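Side-chain contacts in acetone carboxylase alpha subunit (Xanthobacter autotrophicus Py2, PDB 5M45), which belongs to the hydantoinase B/oxoprolinase family and forms part of a six-chain assembly with manganese and magnesium sites in the chain: residues 381-384 / 385-388; 727-730 / 731-735. All coordinates share one frame; numbering follows the deposited sequence.

Interaction 1. Residues 381-384 / 385-388; sequences RLPK and GTWM
Gly385 meets Pro383 across the tip of a type II beta turn that runs from Pro383 to Thr386. Its N lies 3.5 Å from Pro383 O, but the angle is too poor for a hydrogen bond. The phi of Gly385 is positive, 101°, the mark of the glycine position in a type II turn. The bent chain of Lys384 runs off to Asp761, with which NZ forms a salt bridge, and to Pro390 O, to which NZ is hydrogen-bonded.

Thr386 closes the turn. Its OG1 donates to Pro383 O at 2.8 Å, and the oxygen is met almost end-on, with a C=O...donor angle of 162°. A chi1 of 59° tucks OG1 between the backbone N and the carbonyl carbon, which points the hydroxyl back at that carbonyl. Thr386 N also reaches Pro383 O, at 3.4 Å, in a weak bond. Pro383 O is thus held mainly by a side-chain hydroxyl. The methyl CG2 lies 4.1 Å from Pro383 CB.

Trp387 makes no contact with the first four residues; its indole meets Phe403 edge-to-face. The CE methyl of Met388 lies over one face of the indole, 3.4 Å above the plane and offset toward the rim.

Met388 reaches that face because its chain bends at both chi2 and chi3. Nearer its root, its CG touches Leu382 CD1 at 4.0 Å, the two side chains crossing at a slant. Leu382 CD1 also lies 3.8 Å from Met388 O. Phe352 of helix 349-361 touches both side chains. The arrangement is a type II turn with glycine at its third position, reinforced by a threonine hydroxyl, in the buried loop between strand 378-381 and helix 401-422.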
# COMPACT_ATOMS: atom_id res chain seq x y z
N ARG A 381 10.27 -29.97 -8.25
CA ARG A 381 10.84 -29.22 -9.38
C ARG A 381 9.76 -28.32 -10.02
O ARG A 381 8.78 -28.82 -10.61
CB ARG A 381 11.50 -30.14 -10.43
CG ARG A 381 11.99 -29.39 -11.66
CD ARG A 381 13.03 -30.13 -12.52
NE ARG A 381 13.50 -29.30 -13.65
CZ ARG A 381 12.84 -29.09 -14.80
NH1 ARG A 381 11.67 -29.66 -15.06
NH2 ARG A 381 13.38 -28.31 -15.73
N LEU A 382 9.95 -27.00 -9.88
CA LEU A 382 9.04 -25.98 -10.37
C LEU A 382 9.82 -25.02 -11.27
O LEU A 382 10.55 -24.15 -10.77
CB LEU A 382 8.41 -25.16 -9.22
CG LEU A 382 7.84 -25.81 -7.95
CD1 LEU A 382 7.05 -24.80 -7.10
CD2 LEU A 382 7.01 -26.99 -8.27
N PRO A 383 9.69 -25.17 -12.60
CA PRO A 383 10.53 -24.34 -13.45
C PRO A 383 10.30 -22.83 -13.24
O PRO A 383 9.17 -22.42 -13.07
CB PRO A 383 10.15 -24.79 -14.86
CG PRO A 383 9.76 -26.20 -14.68
CD PRO A 383 8.99 -26.20 -13.37
N LYS A 384 11.39 -22.06 -13.22
CA LYS A 384 11.33 -20.61 -12.96
C LYS A 384 10.59 -19.89 -14.07
O LYS A 384 10.86 -20.09 -15.25
CB LYS A 384 12.78 -20.05 -12.82
CG LYS A 384 12.93 -18.61 -12.30
CD LYS A 384 12.32 -18.40 -10.92
CE LYS A 384 12.63 -17.01 -10.35
NZ LYS A 384 11.94 -16.77 -9.05
N GLY A 385 9.66 -19.02 -13.70
CA GLY A 385 8.81 -18.31 -14.66
C GLY A 385 7.39 -18.82 -14.84
O GLY A 385 6.56 -18.10 -15.43
N THR A 386 7.11 -20.04 -14.38
CA THR A 386 5.76 -20.58 -14.33
C THR A 386 4.92 -19.83 -13.29
O THR A 386 5.45 -19.09 -12.44
CB THR A 386 5.75 -22.10 -14.02
OG1 THR A 386 6.40 -22.32 -12.76
CG2 THR A 386 6.49 -22.92 -15.12
N TRP A 387 3.61 -20.03 -13.32
CA TRP A 387 2.71 -19.36 -12.35
C TRP A 387 2.98 -19.76 -10.89
O TRP A 387 2.74 -18.94 -9.99
CB TRP A 387 1.22 -19.56 -12.72
CG TRP A 387 0.72 -21.00 -12.58
CD1 TRP A 387 0.59 -21.95 -13.58
CD2 TRP A 387 0.29 -21.63 -11.38
NE1 TRP A 387 0.09 -23.12 -13.05
CE2 TRP A 387 -0.10 -22.95 -11.70
CE3 TRP A 387 0.16 -21.19 -10.05
CZ2 TRP A 387 -0.61 -23.83 -10.73
CZ3 TRP A 387 -0.31 -22.07 -9.10
CH2 TRP A 387 -0.70 -23.37 -9.44
N MET A 388 3.44 -21.00 -10.67
CA MET A 388 3.81 -21.50 -9.33
C MET A 388 5.23 -21.10 -8.85
O MET A 388 5.56 -21.31 -7.69
CB MET A 388 3.59 -23.02 -9.18
CG MET A 388 4.51 -23.92 -10.01
SD MET A 388 3.91 -24.31 -11.67
CE MET A 388 2.59 -25.48 -11.28

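Interaction 2. Residues 727-730 / 731-735; sequences RFEK and DFRTF
The carboxylate of Glu729 lies at the edge of the Arg733 guanidinium, and the two planes are 26° apart. Arg733 NE donates to Glu729 OE2 at 3.0 Å, from the anti side and 18° out of the carboxylate plane. Arg733 NH2 donates to the same OE2 at 3.1 Å, close to the line of the C-O bond. Both bonds lie in the guanidinium plane, so the pair is a side-on salt bridge that fixes how the guanidinium is turned. The side chains run alongside each other and point the same way. Glu729 has its CG anti to the backbone N (chi1 179°) and is extended beyond it, which brings its OE2 to Arg733. Arg733 NH2 has a second partner in Trp742 O.

At the next residue, Lys730 O accepts two bonds from Thr734. The hydroxyl OG1 lies 2.9 Å and the amide N 3.0 Å from Lys730 O. They approach from opposite faces of the carbonyl plane. The regular i to i+4 backbone bonds of the helix carry both side-chain pairs.

The Phe732 ring meets Trp736 edge-to-face and also packs on Phe718 and Phe722. A neighbouring chain of the assembly also packs on Phe728, Phe732 and Phe735. Phe728 and Phe732 set the buried side of helix 726-735 against helix 712-724, with helix 694-706 touching Phe732, while Phe728 also meets His317 of strand 313-324.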
# COMPACT_ATOMS: atom_id res chain seq x y z
N ARG A 727 10.78 -29.80 -22.61
CA ARG A 727 10.50 -31.22 -22.58
C ARG A 727 9.01 -31.50 -22.89
O ARG A 727 8.68 -32.50 -23.54
CB ARG A 727 10.90 -31.77 -21.23
CG ARG A 727 11.00 -33.26 -21.14
CD ARG A 727 12.01 -33.64 -20.00
NE ARG A 727 12.01 -33.01 -18.64
CZ ARG A 727 11.09 -33.16 -17.66
NH1 ARG A 727 9.93 -33.78 -17.92
NH2 ARG A 727 11.32 -32.66 -16.47
N PHE A 728 8.12 -30.62 -22.44
CA PHE A 728 6.70 -30.70 -22.74
C PHE A 728 6.43 -30.46 -24.22
O PHE A 728 5.66 -31.20 -24.81
CB PHE A 728 5.85 -29.76 -21.83
CG PHE A 728 4.38 -29.71 -22.22
CD1 PHE A 728 3.57 -30.80 -22.05
CD2 PHE A 728 3.84 -28.56 -22.76
CE1 PHE A 728 2.23 -30.76 -22.44
CE2 PHE A 728 2.49 -28.50 -23.14
CZ PHE A 728 1.68 -29.61 -22.98
N GLU A 729 7.09 -29.47 -24.83
CA GLU A 729 6.92 -29.21 -26.25
C GLU A 729 7.35 -30.45 -27.07
O GLU A 729 6.66 -30.87 -27.99
CB GLU A 729 7.70 -27.95 -26.72
CG GLU A 729 7.54 -27.71 -28.22
CD GLU A 729 8.04 -26.37 -28.74
OE1 GLU A 729 8.49 -25.50 -27.96
OE2 GLU A 729 7.89 -26.18 -29.96
N LYS A 730 8.49 -31.01 -26.71
CA LYS A 730 8.98 -32.22 -27.35
C LYS A 730 7.99 -33.42 -27.24
O LYS A 730 7.73 -34.10 -28.23
CB LYS A 730 10.37 -32.56 -26.82
CG LYS A 730 10.94 -33.89 -27.33
CD LYS A 730 12.32 -34.11 -26.69
CE LYS A 730 12.83 -35.53 -26.84
NZ LYS A 730 12.90 -35.89 -28.28
N ASP A 731 7.45 -33.63 -26.04
CA ASP A 731 6.39 -34.66 -25.76
C ASP A 731 5.15 -34.45 -26.66
O ASP A 731 4.64 -35.40 -27.25
CB ASP A 731 5.97 -34.56 -24.26
CG ASP A 731 5.10 -35.67 -23.72
OD1 ASP A 731 4.97 -36.68 -24.46
OD2 ASP A 731 4.58 -35.54 -22.50
N PHE A 732 4.66 -33.22 -26.71
CA PHE A 732 3.47 -32.87 -27.52
C PHE A 732 3.70 -33.12 -29.02
O PHE A 732 2.86 -33.72 -29.69
CB PHE A 732 3.15 -31.40 -27.29
CG PHE A 732 1.90 -30.90 -27.96
CD1 PHE A 732 1.95 -30.34 -29.24
CD2 PHE A 732 0.67 -30.90 -27.28
CE1 PHE A 732 0.80 -29.83 -29.85
CE2 PHE A 732 -0.49 -30.41 -27.89
CZ PHE A 732 -0.42 -29.88 -29.17
N ARG A 733 4.85 -32.68 -29.54
CA ARG A 733 5.20 -32.88 -30.95
C ARG A 733 5.31 -34.35 -31.31
O ARG A 733 4.89 -34.75 -32.39
CB ARG A 733 6.54 -32.18 -31.35
CG ARG A 733 6.45 -30.66 -31.37
CD ARG A 733 7.82 -30.00 -31.58
NE ARG A 733 7.70 -28.57 -31.80
CZ ARG A 733 7.42 -27.97 -32.96
NH1 ARG A 733 7.22 -28.66 -34.08
NH2 ARG A 733 7.30 -26.63 -33.01
N THR A 734 5.91 -35.13 -30.41
CA THR A 734 6.07 -36.56 -30.62
C THR A 734 4.71 -37.27 -30.59
O THR A 734 4.42 -38.09 -31.44
CB THR A 734 7.01 -37.19 -29.56
OG1 THR A 734 8.29 -36.57 -29.64
CG2 THR A 734 7.22 -38.66 -29.81
N PHE A 735 3.89 -36.93 -29.59
CA PHE A 735 2.61 -37.57 -29.41
C PHE A 735 1.72 -37.37 -30.65
O PHE A 735 1.07 -38.31 -31.11
CB PHE A 735 1.85 -37.10 -28.16
CG PHE A 735 0.52 -37.80 -28.00
CD1 PHE A 735 0.45 -39.06 -27.40
CD2 PHE A 735 -0.64 -37.24 -28.56
CE1 PHE A 735 -0.75 -39.73 -27.31
CE2 PHE A 735 -1.85 -37.91 -28.48
CZ PHE A 735 -1.90 -39.16 -27.86

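Interaction 1 comes first along the chain, in the loop after strand 378-381. Interaction 2 follows more than 300 residues later, on helix 726-735. Their centres are about 18 Å apart, on the same side of the chain's centre. The two meet through Arg381 NH1 and Arg727 NH2, 3.3 Å apart, which share the carboxylate of Asp333 in salt bridges. Glu335 also serves both, through a salt bridge to Arg381 and a hydrogen bond from Arg727 N. Strand 313-324 is a second common neighbour: its His317 lies near Trp387 and Phe728. The mixed sheet that holds strands 313-324 and 378-381 therefore joins this late helix to the earlier loop.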